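Long-range contacts in glutathione peroxidase (Hypocrea jecorina, PDB 6VPD), which probably reduces hydroperoxides to alcohols and water, taking its electrons from the dithiol of thioredoxin: residues V52-T57 with P133-L138; E71-A76 with E175-Q180; F90-F95 with I124-D129. All blocks are in the same frame, centred on the assembly; numbering follows the deposited sequence.

Contact 1: V52-T57 with P133-L138; sequences VLVVNT and PLYKWL
Strand residues V54 and N56 face helix residues L138 and Y135 across 11.7 Å between the axes, the two segments running at 114° to one another. Because side chains alternate along a strand, V54 and N56 project to this side of the sheet while V55 turns its back. The longest reach comes from Y135, which slides past V54 in the opposite direction until its hydroxyl lies against the strand, OH standing 3.3 Å from V54 CG1. With CG1 swung anti to the V54 nitrogen (chi1 173°), that one methyl points at both helix residues and also meets L138 CD1 at 3.8 Å. Within the helix, L138 CD1 in turn sits 4.1 Å above the centre of the Y135 ring. This is the layered build of the thioredoxin fold: helix 133-141 packs on one face of the central sheet, where branched valine and leucine fill the interface. Tyrosine suits the spot since its flat ring is apolar while its phenol end can serve a buried polar neighbour. A water in the plane of the ring is hydrogen-bonded to Y135 OH (2.8 Å) and donates to N56 OD1, also at 2.8 Å. The other half of the N56 amide, ND2, donates a hydrogen bond to W153 O.

Contact 2: E71-A76 with E175-Q180; sequences ESVYQA and EPEKIQ
V73 is the residue of helix 64-80 that packs on P176, E177 and Q180, and both of its methyls are used. CG2 bears on P176 CB at 3.5 Å, the two side chains crossing at about a right angle. The extended chain of Q180 slides past V73 in the opposite direction and lays its amide oxygen over both methyls, OE1 being 3.4 Å from V73 CG2 and 3.5 Å from V73 CG1. Since chi1 of V73 is -179°, CG1 points away from the valine nitrogen and also has Q180 CG beside it at 3.8 Å. E177 adds a looser touch: its chain bends at chi2, bringing OE2 to 3.9 Å from V73 CG2. Proline offers valine a compact hydrocarbon surface, and a polar residue such as glutamine suits the partly exposed border, where A76 CB lies at the margin, 4.4 Å from Q180 OE1. With an alanine in place of V73 both methyls go, which would probably open a gap beside P176 and set the Q180 amide free to turn. Seen in the fold, these are the two helices lying together on one face of the thioredoxin-like sheet; the segments 71-76 and 176-180 run at 26°, their axes 9.6 Å apart. Further out, P176 also leans on N69 and L70 of helix 64-80 and on K157 of the sheet, and Q180 reaches I77. The first helix is held from behind: Y74 packs on F85 and V87 of strand 85-92, and E71 OE2 accepts a hydrogen bond from T117 N.

Contact 3: F90-F95 with I124-D129; sequences FPCNQF and INVNGD
Q94 reaches the 124-129 backbone because its CG stands beside its own N (chi1 -76°) and the chain beyond runs extended, while I124 sends CG1 between its N and carbonyl carbon, carrying CD1 toward F90. The Q94 amide then imitates a peptide group. Its NE2 donates to N127 O at 2.9 Å in a nearly straight bond (168°); the acceptor lies in the plane of the glutamine amide, whereas the donor sits above the carbonyl plane of N127. Its OE1 receives two weak, bent hydrogen bonds, from V126 N and N127 N, so a single side chain serves three backbone groups of a segment without regular structure. Glutamine suits this work, having donor and acceptor together on an arm of the right length. Nearer the sheet, main chain meets main chain: I124 N donates to P91 O at 3.1 Å. I124 CD1 comes obliquely to F90, 3.6 Å from CD2, joining two apolar side chains on the buried side. Farther along, V126 CG2 lies at the edge of the F95 ring, 3.8 Å from CZ, and also 3.9 Å from C92 SG. The N127 amide stands almost upright to that ring, its ND2 held by V151 O. The FPCNQF run of 90-95 belongs to a signature of glutathione peroxidases that in relatives passes close to the catalytic site; consistent with this, P91 lies about 11 Å (side chain to side chain) from C61, the predicted active-site cysteine.

Overall arrangement
Contact 1 lies deepest, its centre about 5 Å from that of the chain, and is mostly apolar with one bridging water. Contacts 2 and 3 are only partly buried and lie on opposite sides of the chain's centre, about 23 Å apart between centres. Contact 2 joins two helices around one valine, packed against proline and the side chain of a glutamine, whereas contact 3, between a strand end and a loop, relies on directed hydrogen bonds. Contacts 1 and 3 share the sheet, since strands 51-58 and 85-92 are neighbours, and Y135 touches I124. Strand 51-58 also links contacts 1 and 2: V54 faces helix 133-141, while L53 meets I179 on the other face.

Contact 1: V52-T57 with P133-L138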
loop_
_atom_site.group_PDB
_atom_site.type_symbol
_atom_site.label_atom_id
_atom_site.label_comp_id
_atom_site.label_asym_id
_atom_site.label_seq_id
_atom_site.Cartn_x
_atom_site.Cartn_y
_atom_site.Cartn_z
ATOM N N VAL A 52 17.133 -12.831 7.857
ATOM C CA VAL A 52 16.988 -11.405 8.140
ATOM C C VAL A 52 15.768 -10.866 7.394
ATOM O O VAL A 52 15.586 -11.133 6.198
ATOM C CB VAL A 52 18.248 -10.609 7.738
ATOM C CG1 VAL A 52 18.117 -9.158 8.200
ATOM C CG2 VAL A 52 19.515 -11.246 8.289
ATOM N N LEU A 53 14.944 -10.095 8.096
ATOM C CA LEU A 53 13.809 -9.421 7.493
ATOM C C LEU A 53 14.086 -7.926 7.548
ATOM O O LEU A 53 14.219 -7.357 8.637
ATOM C CB LEU A 53 12.507 -9.775 8.208
ATOM C CG LEU A 53 11.322 -9.118 7.488
ATOM C CD1 LEU A 53 10.924 -9.877 6.205
ATOM C CD2 LEU A 53 10.148 -8.900 8.394
ATOM N N VAL A 54 14.193 -7.298 6.379
ATOM C CA VAL A 54 14.576 -5.901 6.261
ATOM C C VAL A 54 13.300 -5.137 5.995
ATOM O O VAL A 54 12.512 -5.526 5.129
ATOM C CB VAL A 54 15.600 -5.685 5.128
ATOM C CG1 VAL A 54 15.847 -4.211 4.906
ATOM C CG2 VAL A 54 16.919 -6.402 5.415
ATOM N N VAL A 55 13.059 -4.091 6.771
ATOM C CA VAL A 55 11.834 -3.317 6.641
ATOM C C VAL A 55 12.187 -1.838 6.809
ATOM O O VAL A 55 12.986 -1.481 7.682
ATOM C CB VAL A 55 10.764 -3.796 7.644
ATOM C CG1 VAL A 55 11.191 -3.515 9.052
ATOM C CG2 VAL A 55 9.419 -3.143 7.369
ATOM N N ASN A 56 11.679 -0.997 5.907
ATOM C CA ASN A 56 11.821 0.450 6.008
ATOM C C ASN A 56 10.669 0.997 6.845
ATOM O O ASN A 56 9.492 0.850 6.481
ATOM C CB ASN A 56 11.818 1.107 4.635
ATOM C CG ASN A 56 10.597 0.752 3.862
ATOM O OD1 ASN A 56 10.239 -0.430 3.781
ATOM N ND2 ASN A 56 9.916 1.754 3.316
ATOM N N THR A 57 11.007 1.620 7.960
ATOM C CA THR A 57 10.002 2.091 8.891
ATOM C C THR A 57 9.749 3.579 8.688
ATOM O O THR A 57 10.536 4.293 8.060
ATOM C CB THR A 57 10.421 1.804 10.336
ATOM O OG1 THR A 57 11.777 2.225 10.536
ATOM C CG2 THR A 57 10.314 0.327 10.617
ATOM N N PRO A 133 23.292 2.305 -0.554
ATOM C CA PRO A 133 23.697 1.211 -1.460
ATOM C C PRO A 133 23.008 -0.104 -1.165
ATOM O O PRO A 133 22.682 -0.840 -2.102
ATOM C CB PRO A 133 25.218 1.112 -1.246
ATOM C CG PRO A 133 25.625 2.485 -0.819
ATOM C CD PRO A 133 24.452 3.059 -0.035
ATOM N N LEU A 134 22.752 -0.412 0.111
ATOM C CA LEU A 134 22.024 -1.633 0.449
ATOM C C LEU A 134 20.680 -1.712 -0.277
ATOM O O LEU A 134 20.336 -2.748 -0.858
ATOM C CB LEU A 134 21.813 -1.715 1.959
ATOM C CG LEU A 134 20.891 -2.886 2.326
ATOM C CD1 LEU A 134 21.502 -4.253 1.936
ATOM C CD2 LEU A 134 20.439 -2.849 3.786
ATOM N N TYR A 135 19.896 -0.627 -0.239
ATOM C CA TYR A 135 18.583 -0.646 -0.877
ATOM C C TYR A 135 18.674 -0.634 -2.395
ATOM O O TYR A 135 17.788 -1.182 -3.064
ATOM C CB TYR A 135 17.727 0.522 -0.392
ATOM C CG TYR A 135 16.892 0.089 0.768
ATOM C CD1 TYR A 135 15.652 -0.468 0.566
ATOM C CD2 TYR A 135 17.386 0.153 2.061
ATOM C CE1 TYR A 135 14.891 -0.910 1.620
ATOM C CE2 TYR A 135 16.627 -0.295 3.136
ATOM C CZ TYR A 135 15.377 -0.819 2.903
ATOM O OH TYR A 135 14.615 -1.267 3.949
ATOM N N LYS A 136 19.715 -0.021 -2.968
ATOM C CA LYS A 136 19.911 -0.175 -4.405
ATOM C C LYS A 136 20.074 -1.649 -4.773
ATOM O O LYS A 136 19.502 -2.124 -5.762
ATOM C CB LYS A 136 21.108 0.653 -4.862
ATOM C CG LYS A 136 20.841 2.155 -4.841
ATOM C CD LYS A 136 21.968 2.942 -5.483
ATOM C CE LYS A 136 21.784 4.459 -5.231
ATOM N NZ LYS A 136 22.863 5.280 -5.855
ATOM N N TRP A 137 20.797 -2.404 -3.947
ATOM C CA TRP A 137 20.966 -3.828 -4.202
ATOM C C TRP A 137 19.665 -4.601 -3.979
ATOM O O TRP A 137 19.257 -5.394 -4.838
ATOM C CB TRP A 137 22.088 -4.369 -3.319
ATOM C CG TRP A 137 22.357 -5.824 -3.483
ATOM C CD1 TRP A 137 23.102 -6.422 -4.464
ATOM C CD2 TRP A 137 21.905 -6.875 -2.620
ATOM N NE1 TRP A 137 23.142 -7.776 -4.260
ATOM C CE2 TRP A 137 22.412 -8.082 -3.136
ATOM C CE3 TRP A 137 21.140 -6.910 -1.453
ATOM C CZ2 TRP A 137 22.166 -9.310 -2.530
ATOM C CZ3 TRP A 137 20.880 -8.126 -0.869
ATOM C CH2 TRP A 137 21.391 -9.307 -1.403
ATOM N N LEU A 138 19.003 -4.395 -2.823
ATOM C CA LEU A 138 17.746 -5.094 -2.540
ATOM C C LEU A 138 16.725 -4.912 -3.661
ATOM O O LEU A 138 16.006 -5.849 -4.014
ATOM C CB LEU A 138 17.140 -4.603 -1.218
ATOM C CG LEU A 138 17.787 -5.058 0.095
ATOM C CD1 LEU A 138 17.052 -4.473 1.279
ATOM C CD2 LEU A 138 17.867 -6.562 0.217
HETATM O O HOH W 1 12.239 -2.228 2.887
#

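Contact 2: E71-A76 with E175-Q180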
loop_
_atom_site.group_PDB
_atom_site.type_symbol
_atom_site.label_atom_id
_atom_site.label_comp_id
_atom_site.label_asym_id
_atom_site.label_seq_id
_atom_site.Cartn_x
_atom_site.Cartn_y
_atom_site.Cartn_z
ATOM N N GLU A 71 6.590 -6.418 15.622
ATOM C CA GLU A 71 7.056 -6.894 16.919
ATOM C C GLU A 71 6.496 -8.281 17.243
ATOM O O GLU A 71 7.188 -9.106 17.850
ATOM C CB GLU A 71 6.682 -5.890 18.000
ATOM C CG GLU A 71 7.224 -6.213 19.367
ATOM C CD GLU A 71 8.737 -6.229 19.420
ATOM O OE1 GLU A 71 9.298 -6.851 20.349
ATOM O OE2 GLU A 71 9.378 -5.609 18.544
ATOM N N SER A 72 5.267 -8.570 16.810
ATOM C CA SER A 72 4.624 -9.840 17.130
ATOM C C SER A 72 5.266 -11.009 16.382
ATOM O O SER A 72 5.567 -12.046 16.980
ATOM C CB SER A 72 3.128 -9.739 16.831
ATOM O OG SER A 72 2.509 -11.011 16.858
ATOM N N VAL A 73 5.480 -10.870 15.072
ATOM C CA VAL A 73 6.163 -11.919 14.312
ATOM C C VAL A 73 7.579 -12.141 14.842
ATOM O O VAL A 73 8.089 -13.264 14.825
ATOM C CB VAL A 73 6.164 -11.566 12.808
ATOM C CG1 VAL A 73 6.843 -12.662 11.988
ATOM C CG2 VAL A 73 4.750 -11.359 12.318
ATOM N N TYR A 74 8.218 -11.090 15.348
ATOM C CA TYR A 74 9.588 -11.204 15.851
ATOM C C TYR A 74 9.647 -11.904 17.198
ATOM O O TYR A 74 10.603 -12.633 17.475
ATOM C CB TYR A 74 10.215 -9.823 15.978
ATOM C CG TYR A 74 11.606 -9.819 16.556
ATOM C CD1 TYR A 74 12.667 -10.411 15.874
ATOM C CD2 TYR A 74 11.870 -9.182 17.763
ATOM C CE1 TYR A 74 13.943 -10.382 16.388
ATOM C CE2 TYR A 74 13.144 -9.144 18.285
ATOM C CZ TYR A 74 14.177 -9.741 17.598
ATOM O OH TYR A 74 15.444 -9.703 18.130
ATOM N N GLN A 75 8.673 -11.648 18.078
ATOM C CA GLN A 75 8.631 -12.397 19.330
ATOM C C GLN A 75 8.349 -13.869 19.065
ATOM O O GLN A 75 9.047 -14.742 19.589
ATOM C CB GLN A 75 7.592 -11.813 20.290
ATOM C CG GLN A 75 7.808 -10.370 20.670
ATOM C CD GLN A 75 9.065 -10.138 21.493
ATOM O OE1 GLN A 75 9.836 -11.061 21.766
ATOM N NE2 GLN A 75 9.279 -8.890 21.896
ATOM N N ALA A 76 7.324 -14.156 18.253
ATOM C CA ALA A 76 6.967 -15.516 17.873
ATOM C C ALA A 76 8.201 -16.302 17.451
ATOM O O ALA A 76 8.682 -17.165 18.193
ATOM C CB ALA A 76 5.943 -15.495 16.742
ATOM N N GLU A 175 0.561 -8.433 5.402
ATOM C CA GLU A 175 0.727 -8.485 6.845
ATOM C C GLU A 175 1.891 -9.407 7.206
ATOM O O GLU A 175 1.931 -10.561 6.742
ATOM C CB GLU A 175 -0.562 -8.959 7.517
ATOM C CG GLU A 175 -1.129 -10.304 7.026
ATOM C CD GLU A 175 -1.699 -10.265 5.602
ATOM O OE1 GLU A 175 -1.818 -9.163 5.013
ATOM O OE2 GLU A 175 -2.030 -11.352 5.073
ATOM N N PRO A 176 2.852 -8.922 8.032
ATOM C CA PRO A 176 3.994 -9.753 8.460
ATOM C C PRO A 176 3.669 -11.216 8.788
ATOM O O PRO A 176 4.524 -12.099 8.645
ATOM C CB PRO A 176 4.496 -9.013 9.711
ATOM C CG PRO A 176 4.108 -7.578 9.493
ATOM C CD PRO A 176 2.894 -7.557 8.604
ATOM N N GLU A 177 2.432 -11.482 9.226
ATOM C CA GLU A 177 2.025 -12.832 9.590
ATOM C C GLU A 177 1.971 -13.753 8.383
ATOM O O GLU A 177 1.995 -14.980 8.549
ATOM C CB GLU A 177 0.664 -12.815 10.298
ATOM C CG GLU A 177 0.558 -11.909 11.535
ATOM C CD GLU A 177 0.776 -10.425 11.234
ATOM O OE1 GLU A 177 0.512 -9.988 10.087
ATOM O OE2 GLU A 177 1.236 -9.689 12.142
ATOM N N LYS A 178 1.903 -13.192 7.175
ATOM C CA LYS A 178 1.907 -14.006 5.965
ATOM C C LYS A 178 3.327 -14.329 5.502
ATOM O O LYS A 178 3.525 -15.302 4.763
ATOM C CB LYS A 178 1.099 -13.297 4.848
ATOM C CG LYS A 178 1.390 -13.784 3.412
ATOM C CD LYS A 178 0.823 -12.865 2.332
ATOM C CE LYS A 178 0.870 -13.534 0.942
ATOM N NZ LYS A 178 -0.142 -12.986 -0.013
ATOM N N ILE A 179 4.328 -13.565 5.948
ATOM C CA ILE A 179 5.702 -13.964 5.692
ATOM C C ILE A 179 6.138 -15.110 6.592
ATOM O O ILE A 179 7.111 -15.804 6.264
ATOM C CB ILE A 179 6.652 -12.781 5.903
ATOM C CG1 ILE A 179 6.010 -11.481 5.453
ATOM C CG2 ILE A 179 7.961 -12.992 5.160
ATOM C CD1 ILE A 179 6.958 -10.323 5.620
ATOM N N GLN A 180 5.414 -15.329 7.703
ATOM C CA GLN A 180 5.907 -16.139 8.818
ATOM C C GLN A 180 6.330 -17.528 8.368
ATOM O O GLN A 180 7.352 -18.046 8.831
ATOM C CB GLN A 180 4.838 -16.240 9.905
ATOM C CG GLN A 180 5.367 -16.091 11.333
ATOM C CD GLN A 180 4.262 -15.801 12.346
ATOM O OE1 GLN A 180 4.137 -14.682 12.846
ATOM N NE2 GLN A 180 3.463 -16.812 12.651
#

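Contact 3: F90-F95 with I124-D129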
loop_
_atom_site.group_PDB
_atom_site.type_symbol
_atom_site.label_atom_id
_atom_site.label_comp_id
_atom_site.label_asym_id
_atom_site.label_seq_id
_atom_site.Cartn_x
_atom_site.Cartn_y
_atom_site.Cartn_z
ATOM N N PHE A 90 14.648 0.188 9.190
ATOM C CA PHE A 90 15.410 1.344 8.714
ATOM C C PHE A 90 14.451 2.508 8.560
ATOM O O PHE A 90 13.609 2.494 7.637
ATOM C CB PHE A 90 16.109 1.092 7.379
ATOM C CG PHE A 90 17.196 0.072 7.424
ATOM C CD1 PHE A 90 16.892 -1.282 7.429
ATOM C CD2 PHE A 90 18.525 0.461 7.404
ATOM C CE1 PHE A 90 17.907 -2.234 7.457
ATOM C CE2 PHE A 90 19.553 -0.483 7.427
ATOM C CZ PHE A 90 19.246 -1.827 7.455
ATOM N N PRO A 91 14.547 3.531 9.394
ATOM C CA PRO A 91 13.644 4.677 9.267
ATOM C C PRO A 91 13.824 5.386 7.937
ATOM O O PRO A 91 14.921 5.438 7.372
ATOM C CB PRO A 91 14.055 5.573 10.435
ATOM C CG PRO A 91 14.737 4.656 11.394
ATOM C CD PRO A 91 15.420 3.629 10.569
ATOM N N CYS A 92 12.725 5.945 7.445
ATOM C CA CYS A 92 12.712 6.595 6.140
ATOM C C CYS A 92 11.680 7.707 6.148
ATOM O O CYS A 92 10.496 7.465 6.418
ATOM C CB CYS A 92 12.401 5.596 5.030
ATOM S SG CYS A 92 12.895 6.203 3.420
ATOM N N ASN A 93 12.134 8.916 5.838
ATOM C CA ASN A 93 11.290 10.097 5.794
ATOM C C ASN A 93 10.676 10.327 4.421
ATOM O O ASN A 93 9.926 11.291 4.248
ATOM C CB ASN A 93 12.105 11.329 6.196
ATOM C CG ASN A 93 13.218 11.640 5.199
ATOM O OD1 ASN A 93 13.608 10.781 4.393
ATOM N ND2 ASN A 93 13.744 12.873 5.253
ATOM N N GLN A 94 10.962 9.461 3.451
ATOM C CA GLN A 94 10.611 9.706 2.059
ATOM C C GLN A 94 9.143 9.479 1.737
ATOM O O GLN A 94 8.770 9.660 0.581
ATOM C CB GLN A 94 11.452 8.825 1.129
ATOM C CG GLN A 94 12.888 9.271 0.931
ATOM C CD GLN A 94 13.668 8.378 -0.050
ATOM O OE1 GLN A 94 13.386 7.189 -0.191
ATOM N NE2 GLN A 94 14.657 8.954 -0.720
ATOM N N PHE A 95 8.284 9.092 2.680
ATOM C CA PHE A 95 6.883 8.783 2.348
ATOM C C PHE A 95 5.939 9.632 3.213
ATOM O O PHE A 95 5.166 9.116 4.024
ATOM C CB PHE A 95 6.592 7.274 2.499
ATOM C CG PHE A 95 7.505 6.398 1.678
ATOM C CD1 PHE A 95 7.267 6.194 0.326
ATOM C CD2 PHE A 95 8.622 5.792 2.259
ATOM C CE1 PHE A 95 8.127 5.397 -0.429
ATOM C CE2 PHE A 95 9.481 5.004 1.512
ATOM C CZ PHE A 95 9.234 4.803 0.173
ATOM N N ILE A 124 17.822 6.280 6.611
ATOM C CA ILE A 124 18.366 6.172 5.261
ATOM C C ILE A 124 17.314 6.575 4.230
ATOM O O ILE A 124 16.121 6.731 4.523
ATOM C CB ILE A 124 18.874 4.754 4.934
ATOM C CG1 ILE A 124 17.766 3.737 5.133
ATOM C CG2 ILE A 124 20.128 4.388 5.740
ATOM C CD1 ILE A 124 18.095 2.474 4.457
ATOM N N ASN A 125 17.778 6.731 3.001
ATOM C CA ASN A 125 16.897 6.856 1.859
ATOM C C ASN A 125 16.815 5.514 1.156
ATOM O O ASN A 125 17.844 4.884 0.895
ATOM C CB ASN A 125 17.400 7.941 0.915
ATOM C CG ASN A 125 17.153 9.315 1.467
ATOM O OD1 ASN A 125 16.071 9.867 1.301
ATOM N ND2 ASN A 125 18.135 9.856 2.178
ATOM N N VAL A 126 15.588 5.065 0.881
ATOM C CA VAL A 126 15.413 3.830 0.128
ATOM C C VAL A 126 15.266 4.067 -1.363
ATOM O O VAL A 126 15.328 3.101 -2.131
ATOM C CB VAL A 126 14.199 3.010 0.621
ATOM C CG1 VAL A 126 14.351 2.676 2.101
ATOM C CG2 VAL A 126 12.880 3.730 0.345
ATOM N N ASN A 127 15.091 5.316 -1.801
ATOM C CA ASN A 127 14.784 5.617 -3.195
ATOM C C ASN A 127 15.603 6.803 -3.674
ATOM O O ASN A 127 16.091 7.607 -2.884
ATOM C CB ASN A 127 13.305 5.919 -3.386
ATOM C CG ASN A 127 12.472 4.679 -3.348
ATOM O OD1 ASN A 127 12.946 3.613 -3.737
ATOM N ND2 ASN A 127 11.236 4.791 -2.871
ATOM N N GLY A 128 15.754 6.892 -4.986
ATOM C CA GLY A 128 16.560 7.935 -5.574
ATOM C C GLY A 128 18.003 7.522 -5.741
ATOM O O GLY A 128 18.440 6.436 -5.337
ATOM N N ASP A 129 18.760 8.426 -6.371
ATOM C CA ASP A 129 20.188 8.218 -6.574
ATOM C C ASP A 129 20.945 8.343 -5.265
ATOM O O ASP A 129 22.103 7.906 -5.174
ATOM C CB ASP A 129 20.727 9.219 -7.602
ATOM C CG ASP A 129 20.153 9.002 -9.005
ATOM O OD1 ASP A 129 20.158 7.846 -9.495
ATOM O OD2 ASP A 129 19.697 9.997 -9.616
#